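Inosine-uridine preferring nucleoside hydrolase (Gardnerella vaginalis 315-A, PDB 6BA1) belongs to the nucleoside hydrolase family of alpha/beta proteins and binds a calcium ion at the C-terminal ends of the central strands of its mostly parallel sheet. Local coordinates at residues Leu9-Gly14 against Val128-Met133; Gly14-Leu19 against Tyr39-Met44. All coordinates share one frame; numbering follows the deposited sequence.

Interaction 1: residues Leu9-Gly14 against Val128-Met133. With CA (calcium ion), chain S.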
loop_
_atom_site.group_PDB
_atom_site.type_symbol
_atom_site.label_atom_id
_atom_site.label_comp_id
_atom_site.label_asym_id
_atom_site.label_seq_id
_atom_site.Cartn_x
_atom_site.Cartn_y
_atom_site.Cartn_z
ATOM N N LEU A 9 19.430 -17.862 -7.511
ATOM C CA LEU A 9 19.491 -16.419 -7.301
ATOM C C LEU A 9 19.671 -15.714 -8.647
ATOM O O LEU A 9 20.288 -16.261 -9.552
ATOM C CB LEU A 9 20.631 -16.058 -6.349
ATOM C CG LEU A 9 20.681 -16.815 -5.017
ATOM C CD1 LEU A 9 21.809 -16.309 -4.147
ATOM C CD2 LEU A 9 19.372 -16.729 -4.263
ATOM N N ASP A 10 19.099 -14.513 -8.776
ATOM C CA ASP A 10 19.220 -13.682 -9.981
ATOM C C ASP A 10 19.761 -12.343 -9.492
ATOM O O ASP A 10 19.009 -11.530 -8.942
ATOM C CB ASP A 10 17.854 -13.540 -10.663
ATOM C CG ASP A 10 17.921 -12.875 -12.034
ATOM O OD1 ASP A 10 17.644 -13.581 -13.020
ATOM O OD2 ASP A 10 18.180 -11.656 -12.128
ATOM N N LEU A 11 21.064 -12.112 -9.685
ATOM C CA LEU A 11 21.802 -11.098 -8.921
ATOM C C LEU A 11 22.553 -10.054 -9.753
ATOM O O LEU A 11 23.221 -10.387 -10.741
ATOM C CB LEU A 11 22.809 -11.788 -8.002
ATOM C CG LEU A 11 22.271 -12.881 -7.080
ATOM C CD1 LEU A 11 23.415 -13.518 -6.309
ATOM C CD2 LEU A 11 21.218 -12.323 -6.130
ATOM N N ASP A 12 22.437 -8.798 -9.319
ATOM C CA ASP A 12 23.268 -7.689 -9.799
ATOM C C ASP A 12 24.388 -7.466 -8.781
ATOM O O ASP A 12 24.411 -6.478 -8.066
ATOM C CB ASP A 12 22.433 -6.409 -10.074
ATOM C CG ASP A 12 21.662 -5.860 -8.837
ATOM O OD1 ASP A 12 21.382 -6.584 -7.855
ATOM O OD2 ASP A 12 21.307 -4.663 -8.868
ATOM N N THR A 13 25.329 -8.406 -8.753
ATOM C CA THR A 13 26.252 -8.572 -7.626
ATOM C C THR A 13 27.370 -7.507 -7.567
ATOM O O THR A 13 28.278 -7.568 -8.382
ATOM C CB THR A 13 26.892 -9.979 -7.677
ATOM O OG1 THR A 13 25.956 -10.926 -8.209
ATOM C CG2 THR A 13 27.328 -10.409 -6.288
ATOM N N GLY A 14 27.351 -6.529 -6.651
ATOM C CA GLY A 14 26.294 -6.259 -5.654
ATOM C C GLY A 14 26.698 -6.636 -4.242
ATOM O O GLY A 14 27.030 -7.790 -3.985
ATOM N N VAL A 128 14.813 -16.621 -6.673
ATOM C CA VAL A 128 14.890 -15.492 -5.736
ATOM C C VAL A 128 15.697 -14.355 -6.363
ATOM O O VAL A 128 16.893 -14.241 -6.131
ATOM C CB VAL A 128 15.516 -15.943 -4.400
ATOM C CG1 VAL A 128 15.754 -14.768 -3.450
ATOM C CG2 VAL A 128 14.633 -16.999 -3.751
ATOM N N PRO A 129 15.040 -13.512 -7.173
ATOM C CA PRO A 129 15.700 -12.414 -7.876
ATOM C C PRO A 129 15.811 -11.151 -7.056
ATOM O O PRO A 129 14.799 -10.587 -6.691
ATOM C CB PRO A 129 14.779 -12.181 -9.073
ATOM C CG PRO A 129 13.441 -12.545 -8.554
ATOM C CD PRO A 129 13.632 -13.645 -7.574
ATOM N N THR A 130 17.030 -10.708 -6.781
ATOM C CA THR A 130 17.254 -9.453 -6.055
ATOM C C THR A 130 18.005 -8.432 -6.921
ATOM O O THR A 130 18.766 -7.586 -6.421
ATOM C CB THR A 130 17.975 -9.692 -4.721
ATOM O OG1 THR A 130 19.381 -9.819 -4.948
ATOM C CG2 THR A 130 17.454 -10.947 -4.034
ATOM N N GLY A 131 17.801 -8.557 -8.231
ATOM C CA GLY A 131 18.125 -7.506 -9.173
ATOM C C GLY A 131 16.851 -7.232 -9.953
ATOM O O GLY A 131 15.781 -7.706 -9.578
ATOM N N PRO A 132 16.960 -6.460 -11.041
ATOM C CA PRO A 132 15.870 -6.290 -11.982
ATOM C C PRO A 132 15.222 -7.593 -12.432
ATOM O O PRO A 132 15.873 -8.648 -12.497
ATOM C CB PRO A 132 16.545 -5.606 -13.157
ATOM C CG PRO A 132 17.583 -4.751 -12.505
ATOM C CD PRO A 132 18.053 -5.503 -11.289
ATOM N N MET A 133 13.937 -7.506 -12.747
ATOM C CA MET A 133 13.134 -8.658 -13.132
ATOM C C MET A 133 13.321 -9.027 -14.605
ATOM O O MET A 133 12.821 -10.074 -15.046
ATOM C CB MET A 133 11.651 -8.396 -12.843
ATOM C CG MET A 133 11.351 -7.778 -11.475
ATOM S SD MET A 133 12.388 -8.358 -10.103
ATOM C CE MET A 133 11.832 -10.031 -9.994
HETATM CA CA CA S . 20.464 -5.806 -5.599
#

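Interaction 2: residues Gly14-Leu19 against Tyr39-Met44. With CA (calcium ion), chain S.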
loop_
_atom_site.group_PDB
_atom_site.type_symbol
_atom_site.label_atom_id
_atom_site.label_comp_id
_atom_site.label_asym_id
_atom_site.label_seq_id
_atom_site.Cartn_x
_atom_site.Cartn_y
_atom_site.Cartn_z
ATOM N N GLY A 14 27.351 -6.529 -6.651
ATOM C CA GLY A 14 26.294 -6.259 -5.654
ATOM C C GLY A 14 26.698 -6.636 -4.242
ATOM O O GLY A 14 27.030 -7.790 -3.985
ATOM N N VAL A 15 26.642 -5.676 -3.321
ATOM C CA VAL A 15 27.094 -5.877 -1.937
ATOM C C VAL A 15 26.086 -6.693 -1.142
ATOM O O VAL A 15 26.425 -7.749 -0.604
ATOM C CB VAL A 15 27.387 -4.558 -1.191
ATOM C CG1 VAL A 15 27.830 -4.828 0.245
ATOM C CG2 VAL A 15 28.449 -3.750 -1.931
ATOM N N ASP A 16 24.858 -6.189 -1.059
ATOM C CA ASP A 16 23.761 -6.954 -0.443
ATOM C C ASP A 16 23.490 -8.254 -1.211
ATOM O O ASP A 16 23.090 -9.255 -0.616
ATOM C CB ASP A 16 22.458 -6.121 -0.225
ATOM C CG ASP A 16 22.140 -5.157 -1.361
ATOM O OD1 ASP A 16 22.119 -5.564 -2.546
ATOM O OD2 ASP A 16 21.902 -3.965 -1.064
ATOM N N ASP A 17 23.748 -8.241 -2.515
ATOM C CA ASP A 17 23.608 -9.439 -3.340
ATOM C C ASP A 17 24.546 -10.582 -2.913
ATOM O O ASP A 17 24.129 -11.740 -2.941
ATOM C CB ASP A 17 23.786 -9.099 -4.821
ATOM C CG ASP A 17 22.653 -8.218 -5.358
ATOM O OD1 ASP A 17 22.652 -6.989 -5.126
ATOM O OD2 ASP A 17 21.739 -8.759 -6.012
ATOM N N THR A 18 25.777 -10.277 -2.490
ATOM C CA THR A 18 26.676 -11.337 -1.978
ATOM C C THR A 18 26.273 -11.812 -0.592
ATOM O O THR A 18 26.556 -12.960 -0.225
ATOM C CB THR A 18 28.161 -10.948 -1.881
ATOM O OG1 THR A 18 28.356 -10.019 -0.811
ATOM C CG2 THR A 18 28.674 -10.401 -3.185
ATOM N N LEU A 19 25.658 -10.924 0.186
ATOM C CA LEU A 19 25.103 -11.309 1.474
ATOM C C LEU A 19 23.946 -12.288 1.273
ATOM O O LEU A 19 23.734 -13.171 2.103
ATOM C CB LEU A 19 24.668 -10.078 2.274
ATOM C CG LEU A 19 25.772 -9.088 2.663
ATOM C CD1 LEU A 19 25.180 -7.925 3.439
ATOM C CD2 LEU A 19 26.868 -9.774 3.471
ATOM N N TYR A 39 21.897 -6.853 -14.060
ATOM C CA TYR A 39 22.567 -5.544 -14.092
ATOM C C TYR A 39 21.920 -4.592 -13.089
ATOM O O TYR A 39 20.826 -4.862 -12.592
ATOM C CB TYR A 39 22.461 -4.951 -15.503
ATOM C CG TYR A 39 21.024 -4.678 -15.918
ATOM C CD1 TYR A 39 20.457 -3.414 -15.754
ATOM C CD2 TYR A 39 20.223 -5.698 -16.434
ATOM C CE1 TYR A 39 19.147 -3.172 -16.113
ATOM C CE2 TYR A 39 18.905 -5.464 -16.795
ATOM C CZ TYR A 39 18.372 -4.199 -16.632
ATOM O OH TYR A 39 17.069 -3.950 -16.970
ATOM N N GLY A 40 22.584 -3.472 -12.809
ATOM C CA GLY A 40 22.012 -2.429 -11.945
ATOM C C GLY A 40 23.048 -1.842 -11.017
ATOM O O GLY A 40 23.599 -0.768 -11.289
ATOM N N ASN A 41 23.297 -2.539 -9.911
ATOM C CA ASN A 41 24.359 -2.176 -8.965
ATOM C C ASN A 41 25.694 -2.080 -9.709
ATOM O O ASN A 41 26.518 -1.205 -9.437
ATOM C CB ASN A 41 24.490 -3.211 -7.829
ATOM C CG ASN A 41 23.288 -3.231 -6.885
ATOM O OD1 ASN A 41 22.405 -2.385 -6.961
ATOM N ND2 ASN A 41 23.262 -4.202 -5.978
ATOM N N VAL A 42 25.885 -2.995 -10.657
ATOM C CA VAL A 42 27.061 -3.023 -11.491
ATOM C C VAL A 42 26.704 -3.615 -12.860
ATOM O O VAL A 42 25.670 -4.289 -12.996
ATOM C CB VAL A 42 28.170 -3.828 -10.772
ATOM C CG1 VAL A 42 27.851 -5.320 -10.767
ATOM C CG2 VAL A 42 29.553 -3.516 -11.355
ATOM N N LEU A 43 27.544 -3.332 -13.870
ATOM C CA LEU A 43 27.386 -3.884 -15.230
ATOM C C LEU A 43 27.206 -5.406 -15.193
ATOM O O LEU A 43 27.796 -6.084 -14.349
ATOM C CB LEU A 43 28.607 -3.534 -16.086
ATOM C CG LEU A 43 28.747 -2.053 -16.483
ATOM C CD1 LEU A 43 30.215 -1.645 -16.563
ATOM C CD2 LEU A 43 28.018 -1.743 -17.792
ATOM N N MET A 44 26.384 -5.928 -16.107
ATOM C CA MET A 44 25.974 -7.332 -16.071
ATOM C C MET A 44 27.141 -8.320 -15.947
ATOM O O MET A 44 27.095 -9.251 -15.136
ATOM C CB MET A 44 25.130 -7.663 -17.308
ATOM C CG MET A 44 24.636 -9.111 -17.351
ATOM S SD MET A 44 25.855 -10.230 -18.057
ATOM C CE MET A 44 25.245 -11.791 -17.498
HETATM CA CA CA S . 20.464 -5.806 -5.599
#

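Interaction 1: residues Leu9-Gly14 against Val128-Met133
Leu9 lies alongside Val128, the two side chains pointing the same way from neighbouring parallel strands, with Leu9 CD2 3.9 Å from Val128 CB. On the other face Asp10 and Pro129 meet, CB to CB at 3.7 Å. The backbones are joined where Thr130 N donates to Asp10 O at 3.0 Å, with a C=O...N angle of 153°, and by a weak bond from Asp10 N to Val128 O (3.5 Å). Neither bond needs an N-H from Pro129, which is consistent with a proline at this place. Asp10 OD1 is hydrogen-bonded to both Tyr127 OH and Asn135 ND2.

Past the last bridge the chains part around calcium. Asp12, with CG between its backbone N and carbonyl carbon (chi1 59°), brings OD1 to 2.6 Å from the ion. Thr130 O supplies a second ligand at 2.6 Å, while Asp12 OD2 probably accepts from the backbone N of Asn41. Glycine suits position 131, where a beta carbon would point at the Asp12 carboxylate and press on the Pro132 ring.

Strand 6-11 runs between strands 31-37 and 125-129. Helix 247-256 packs on Leu9 and Val128, helix 15-25 on Leu9 and Leu11, and strand 152-156 lies beyond Pro129.

Interaction 2: residues Gly14-Leu19 against Tyr39-Met44
Asp17 and Asn41 meet beside the calcium ion, one reaching from the first turn of a helix and the other from a loop. Asp17 OD1 binds the metal at 2.5 Å, and Asn41 ND2 lies 3.0 Å from the same oxygen, at an angle too poor for a hydrogen bond. The carboxylate and amide planes are nearly perpendicular, 79° apart. As modelled, ND2 is the amide atom nearer the ion, although nitrogen and oxygen are hard to tell apart at 2.9 Å resolution. Asp16 OD1 sits farther out, 3.5 Å from calcium, and its OD2 has a weak hydrogen bond to Tyr230 OH.

Behind this shell Gly14 holds the N-cap position, its CA 3.7 Å from Asn41 ND2. Glycine suits the place because the backbone has positive phi (107°) after a cis peptide, and a beta carbon would run into Asp17 OD1. Its carbonyl accepts from Thr18 N, starting the helix so that Asp16 and Asp17 lie in the first turn. In the loop, Gly40 has backbone angles at which a beta carbon would be jammed against the preceding carbonyl O, so glycine suits it, and its N bonds to Val42 O, shaping the turn that presents Asn41. Asn41 CG lies anti to its carbonyl carbon (chi1 -68°), which directs the amide toward Asp17.

Helix 15-25 follows strand 6-11, and the loop links strand 31-37 to helix 44-57. Helix 82-88 touches Val15, Asp16 and Asn41 through His88, while helix 218-237 packs against Val15, Thr18 and Leu19.

In the fold
Interactions 1 and 2 share Gly14 and one calcium ion, with centres about 7 Å apart. Interaction 1 supplies Asp12 and Thr130 to the metal, interaction 2 supplies Asp17, and Asp248 completes the four protein ligands. Segments 9-14 and 14-19 together carry the aspartate-rich N-terminal motif characteristic of this family. The two contacts also meet directly: Asp12 OD1 lies 2.9 Å from Asp17 OD2, two carboxylates of like charge brought together on the same calcium. In sequence, interaction 2 is nested within the loop that interaction 1 closes, and the strand ends, a helix start and a loop thus converge on a single site.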